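Beta-1,4-galactanase (Thielavia heterothallica, PDB 1HJS) hydrolyses the beta-1,4-galactosidic linkages of type I arabinogalactans as a family 53 glycoside hydrolase. Local coordinates at residues I250-P255 against S308-N313; S100-L105 against I153-H158. One frame throughout, in Å; residues are numbered along the deposited sequence.

Contact 1: I250-P255 against S308-N313; sequences ISCPNP and SSCADN
The carboxylate of Asp-312 is covered on one face by the end of Ile-250: CG1 and CD1 both lie over it, with Ile-250 CD1 3.4 Å from Asp-312 OD2. Having CG1 of Ile-250 between its backbone N and carbonyl carbon (chi1 54°) brings this branch over the acid. The methyl and methylene cover this face, while the polar end is held at OD1, which is hydrogen-bonded to Thr-314 OG1. Beneath the side chains, the carbonyl of Asp-312 accepts from Ile-250 N at 2.8 Å, nearly end-on, and receives a weak second bond from Ser-251 N at 3.3 Å. In return Asp-312 N gives a straight bond to Ser-251 O (3.0 Å, 166°). Further on, the sulfurs of Cys-252 and Cys-310 are joined 2.0 Å apart, with chi3 at -77°, a left-handed disulfide. Pro-253 CD rests on Ala-311 CB at 3.8 Å. A water bridges the two loops, accepting from Asn-254 N at 2.9 Å and donating to Ser-309 O, with a weak bond from Ala-311 N. Ser-309 OG turns to the backbone N of Arg-256. At the single antiparallel bridge, the hydrogen-bonded pair Ser-251 and Asp-312, Ile-250 and Ser-251 face Asp-312, and Ala-311 and Asp-312 face Ser-251, each a classic beta bulge, beside a disulfide that staples together the loops following the last two strands of a TIM barrel.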
loop_
_atom_site.group_PDB
_atom_site.type_symbol
_atom_site.label_atom_id
_atom_site.label_comp_id
_atom_site.label_asym_id
_atom_site.label_seq_id
_atom_site.Cartn_x
_atom_site.Cartn_y
_atom_site.Cartn_z
ATOM N N ILE A 250 -12.471 1.966 -15.204
ATOM C CA ILE A 250 -13.462 1.300 -16.035
ATOM C C ILE A 250 -14.245 2.462 -16.647
ATOM O O ILE A 250 -15.088 2.281 -17.522
ATOM C CB ILE A 250 -14.411 0.374 -15.225
ATOM C CG1 ILE A 250 -15.067 1.131 -14.078
ATOM C CG2 ILE A 250 -13.641 -0.832 -14.717
ATOM C CD1 ILE A 250 -16.050 0.278 -13.288
ATOM N N SER A 251 -13.937 3.666 -16.173
ATOM C CA SER A 251 -14.569 4.885 -16.669
ATOM C C SER A 251 -13.729 6.108 -16.315
ATOM O O SER A 251 -13.400 6.328 -15.150
ATOM C CB SER A 251 -15.979 5.038 -16.090
ATOM O OG SER A 251 -16.603 6.204 -16.600
ATOM N N CYS A 252 -13.365 6.894 -17.324
ATOM C CA CYS A 252 -12.570 8.099 -17.108
ATOM C C CYS A 252 -12.896 9.142 -18.168
ATOM O O CYS A 252 -12.055 9.475 -19.002
ATOM C CB CYS A 252 -11.064 7.807 -17.167
ATOM S SG CYS A 252 -10.151 9.214 -16.455
ATOM N N PRO A 253 -14.115 9.689 -18.138
ATOM C CA PRO A 253 -14.513 10.694 -19.125
ATOM C C PRO A 253 -13.885 12.075 -18.943
ATOM O O PRO A 253 -13.892 12.886 -19.864
ATOM C CB PRO A 253 -16.029 10.738 -18.958
ATOM C CG PRO A 253 -16.190 10.533 -17.474
ATOM C CD PRO A 253 -15.219 9.399 -17.200
ATOM N N ASN A 254 -13.323 12.330 -17.759
ATOM C CA ASN A 254 -12.763 13.645 -17.413
ATOM C C ASN A 254 -11.349 13.596 -16.787
ATOM O O ASN A 254 -11.170 14.080 -15.671
ATOM C CB ASN A 254 -13.747 14.283 -16.414
ATOM C CG ASN A 254 -13.619 15.798 -16.294
ATOM O OD1 ASN A 254 -14.146 16.387 -15.341
ATOM N ND2 ASN A 254 -12.959 16.433 -17.251
ATOM N N PRO A 255 -10.332 13.047 -17.491
ATOM C CA PRO A 255 -8.997 12.999 -16.877
ATOM C C PRO A 255 -8.313 14.348 -16.750
ATOM O O PRO A 255 -8.455 15.210 -17.617
ATOM C CB PRO A 255 -8.234 12.031 -17.784
ATOM C CG PRO A 255 -8.835 12.301 -19.126
ATOM C CD PRO A 255 -10.323 12.362 -18.798
ATOM N N SER A 308 -9.042 10.074 -7.543
ATOM C CA SER A 308 -8.446 10.490 -8.814
ATOM C C SER A 308 -9.445 11.273 -9.655
ATOM O O SER A 308 -10.611 11.387 -9.292
ATOM C CB SER A 308 -7.996 9.273 -9.619
ATOM O OG SER A 308 -9.113 8.642 -10.221
ATOM N N SER A 309 -8.980 11.794 -10.788
ATOM C CA SER A 309 -9.840 12.563 -11.687
ATOM C C SER A 309 -10.723 11.636 -12.523
ATOM O O SER A 309 -11.694 12.073 -13.146
ATOM C CB SER A 309 -8.983 13.444 -12.608
ATOM O OG SER A 309 -8.164 12.655 -13.455
ATOM N N CYS A 310 -10.387 10.351 -12.537
ATOM C CA CYS A 310 -11.165 9.378 -13.297
ATOM C C CYS A 310 -12.400 8.950 -12.508
ATOM O O CYS A 310 -12.303 8.600 -11.334
ATOM C CB CYS A 310 -10.313 8.156 -13.615
ATOM S SG CYS A 310 -9.083 8.376 -14.933
ATOM N N ALA A 311 -13.553 8.950 -13.168
ATOM C CA ALA A 311 -14.822 8.613 -12.529
ATOM C C ALA A 311 -14.920 7.278 -11.786
ATOM O O ALA A 311 -15.485 7.222 -10.694
ATOM C CB ALA A 311 -15.951 8.707 -13.554
ATOM N N ASP A 312 -14.389 6.201 -12.357
ATOM C CA ASP A 312 -14.505 4.906 -11.687
ATOM C C ASP A 312 -13.283 4.014 -11.860
ATOM O O ASP A 312 -12.932 3.637 -12.981
ATOM C CB ASP A 312 -15.743 4.167 -12.210
ATOM C CG ASP A 312 -16.198 3.049 -11.286
ATOM O OD1 ASP A 312 -15.366 2.520 -10.518
ATOM O OD2 ASP A 312 -17.399 2.693 -11.341
ATOM N N ASN A 313 -12.648 3.674 -10.742
ATOM C CA ASN A 313 -11.470 2.809 -10.740
ATOM C C ASN A 313 -11.727 1.526 -9.965
ATOM O O ASN A 313 -10.812 0.733 -9.757
ATOM C CB ASN A 313 -10.274 3.519 -10.099
ATOM C CG ASN A 313 -9.719 4.613 -10.963
ATOM O OD1 ASN A 313 -9.443 4.402 -12.144
ATOM N ND2 ASN A 313 -9.541 5.793 -10.384
HETATM O O HOH W 1 -13.598 11.339 -15.013
#

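Contact 2: S100-L105 against I153-H158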
loop_
_atom_site.group_PDB
_atom_site.type_symbol
_atom_site.label_atom_id
_atom_site.label_comp_id
_atom_site.label_asym_id
_atom_site.label_seq_id
_atom_site.Cartn_x
_atom_site.Cartn_y
_atom_site.Cartn_z
ATOM N N SER A 100 7.255 16.703 19.290
ATOM C CA SER A 100 7.928 17.166 18.077
ATOM C C SER A 100 9.442 16.994 18.057
ATOM O O SER A 100 10.029 16.828 16.991
ATOM C CB SER A 100 7.610 18.644 17.828
ATOM O OG SER A 100 6.241 18.832 17.518
ATOM N N ASP A 101 10.087 17.049 19.221
ATOM C CA ASP A 101 11.539 16.918 19.247
ATOM C C ASP A 101 11.946 15.512 18.820
ATOM O O ASP A 101 11.336 14.528 19.234
ATOM C CB ASP A 101 12.091 17.240 20.638
ATOM C CG ASP A 101 11.699 16.212 21.674
ATOM O OD1 ASP A 101 10.522 16.192 22.082
ATOM O OD2 ASP A 101 12.576 15.421 22.075
ATOM N N ILE A 102 12.985 15.427 17.996
ATOM C CA ILE A 102 13.458 14.146 17.473
ATOM C C ILE A 102 13.712 13.049 18.512
ATOM O O ILE A 102 13.305 11.906 18.312
ATOM C CB ILE A 102 14.724 14.344 16.606
ATOM C CG1 ILE A 102 15.133 13.016 15.970
ATOM C CG2 ILE A 102 15.858 14.931 17.442
ATOM C CD1 ILE A 102 14.082 12.430 15.029
ATOM N N ASP A 103 14.368 13.384 19.617
ATOM C CA ASP A 103 14.646 12.386 20.649
ATOM C C ASP A 103 13.379 11.702 21.159
ATOM O O ASP A 103 13.260 10.477 21.105
ATOM C CB ASP A 103 15.394 13.029 21.823
ATOM C CG ASP A 103 16.872 13.229 21.538
ATOM O OD1 ASP A 103 17.256 13.283 20.351
ATOM O OD2 ASP A 103 17.654 13.343 22.506
ATOM N N ASN A 104 12.426 12.490 21.646
ATOM C CA ASN A 104 11.188 11.931 22.166
ATOM C C ASN A 104 10.281 11.349 21.091
ATOM O O ASN A 104 9.579 10.364 21.331
ATOM C CB ASN A 104 10.428 12.987 22.970
ATOM C CG ASN A 104 11.078 13.273 24.309
ATOM O OD1 ASN A 104 11.339 12.359 25.086
ATOM N ND2 ASN A 104 11.341 14.545 24.586
ATOM N N LEU A 105 10.284 11.956 19.910
ATOM C CA LEU A 105 9.454 11.460 18.816
ATOM C C LEU A 105 9.931 10.078 18.380
ATOM O O LEU A 105 9.121 9.188 18.127
ATOM C CB LEU A 105 9.504 12.417 17.623
ATOM C CG LEU A 105 8.727 11.960 16.382
ATOM C CD1 LEU A 105 7.250 11.775 16.725
ATOM C CD2 LEU A 105 8.892 12.992 15.279
ATOM N N ILE A 153 14.890 11.567 9.465
ATOM C CA ILE A 153 14.143 10.529 8.760
ATOM C C ILE A 153 14.780 9.159 8.986
ATOM O O ILE A 153 14.094 8.194 9.330
ATOM C CB ILE A 153 14.094 10.821 7.246
ATOM C CG1 ILE A 153 13.310 12.112 6.998
ATOM C CG2 ILE A 153 13.452 9.649 6.507
ATOM C CD1 ILE A 153 13.324 12.567 5.555
ATOM N N ALA A 154 16.092 9.076 8.797
ATOM C CA ALA A 154 16.798 7.814 8.991
ATOM C C ALA A 154 16.623 7.328 10.428
ATOM O O ALA A 154 16.393 6.145 10.671
ATOM C CB ALA A 154 18.284 7.982 8.669
ATOM N N ARG A 155 16.730 8.254 11.377
ATOM C CA ARG A 155 16.594 7.920 12.786
ATOM C C ARG A 155 15.190 7.414 13.108
ATOM O O ARG A 155 15.019 6.423 13.824
ATOM C CB ARG A 155 16.915 9.147 13.636
ATOM C CG ARG A 155 16.703 8.947 15.117
ATOM C CD ARG A 155 18.005 9.105 15.883
ATOM N NE ARG A 155 17.795 9.854 17.119
ATOM C CZ ARG A 155 18.152 11.121 17.300
ATOM N NH1 ARG A 155 18.753 11.798 16.326
ATOM N NH2 ARG A 155 17.895 11.715 18.453
ATOM N N LEU A 156 14.186 8.103 12.580
ATOM C CA LEU A 156 12.804 7.710 12.814
ATOM C C LEU A 156 12.527 6.324 12.230
ATOM O O LEU A 156 11.946 5.466 12.902
ATOM C CB LEU A 156 11.851 8.746 12.204
ATOM C CG LEU A 156 11.811 10.111 12.903
ATOM C CD1 LEU A 156 11.029 11.105 12.052
ATOM C CD2 LEU A 156 11.170 9.967 14.281
ATOM N N LEU A 157 12.946 6.100 10.988
ATOM C CA LEU A 157 12.720 4.809 10.343
ATOM C C LEU A 157 13.453 3.685 11.078
ATOM O O LEU A 157 12.949 2.560 11.171
ATOM C CB LEU A 157 13.143 4.867 8.870
ATOM C CG LEU A 157 12.283 5.809 8.015
ATOM C CD1 LEU A 157 12.806 5.842 6.590
ATOM C CD2 LEU A 157 10.832 5.342 8.036
ATOM N N HIS A 158 14.633 3.990 11.613
ATOM C CA HIS A 158 15.400 2.992 12.362
ATOM C C HIS A 158 14.602 2.588 13.601
ATOM O O HIS A 158 14.515 1.405 13.941
ATOM C CB HIS A 158 16.759 3.565 12.785
ATOM C CG HIS A 158 17.601 2.612 13.580
ATOM N ND1 HIS A 158 18.209 1.507 13.020
ATOM C CD2 HIS A 158 17.933 2.599 14.892
ATOM C CE1 HIS A 158 18.881 0.857 13.954
ATOM N NE2 HIS A 158 18.731 1.498 15.098
#
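Ile-102 lays its CG1 over the middle of one face of the Arg-155 guanidinium, 3.8 Å from Arg-155 CZ, while its CD1 carries on to Leu-156, reaching Leu-156 CG at 3.9 Å. With CG1 of Ile-102 opposite the backbone N (chi1 -175°), the longer branch points across to the other helix and serves both partners. Arg-155 leaves its helix extended and then bends at chi2 and chi3, which carries the guanidinium flat beneath the isoleucine and its NH2 to the acid of Asp-103. There Asp-103 OD1 meets Arg-155 NH2 in a salt bridge modelled at 2.5 Å, so short that the exact length is doubtful, at the edge of the guanidinium; the two planes stand 65° apart, and one oxygen does the work. The buried layer is simpler: CD2 of Leu-156 fits against CG of Leu-105 at 3.8 Å, the two leucines crossing at about a right angle. Cutting Ile-102 back to an alanine is likely to open a gap over that guanidinium face and beside Leu-156, giving the arginine more freedom to swing about its salt bridge. The start of helix 102-122 is held by Asp-101, its N-cap, whose OD2 accepts from Asn-104 N at 3.0 Å; Asn-104 also lies beside an N-acetylglucosamine attached to the protein. Helix 102-122, which follows barrel strand 75-80, thus packs on helix 150-165, which follows barrel strand 129-132, as neighbours on the outside of the barrel; Leu-156 also touches Leu-109, while Ile-153 and Leu-157 turn to Trp-191 of the next helix, 185-196.

Running from the N terminus, the chain passes three barrel strands before reaching 100-105, the first half of contact 2, which closes when 153-158 comes back after strand 129-132. Only then does the chain go on through strands 174-179, 208-212 and 240-245 to 250-255, the opening half of contact 1; helix 270-285 and the last strand, 290-296, follow before 308-313 closes that loop. The two contacts therefore lie in series, neither nesting nor crossing. They sit on opposite sides of the chain's centre, their centres about 39 Å apart: contact 2 joins two outer helices, contact 1 two late loops by a covalent link.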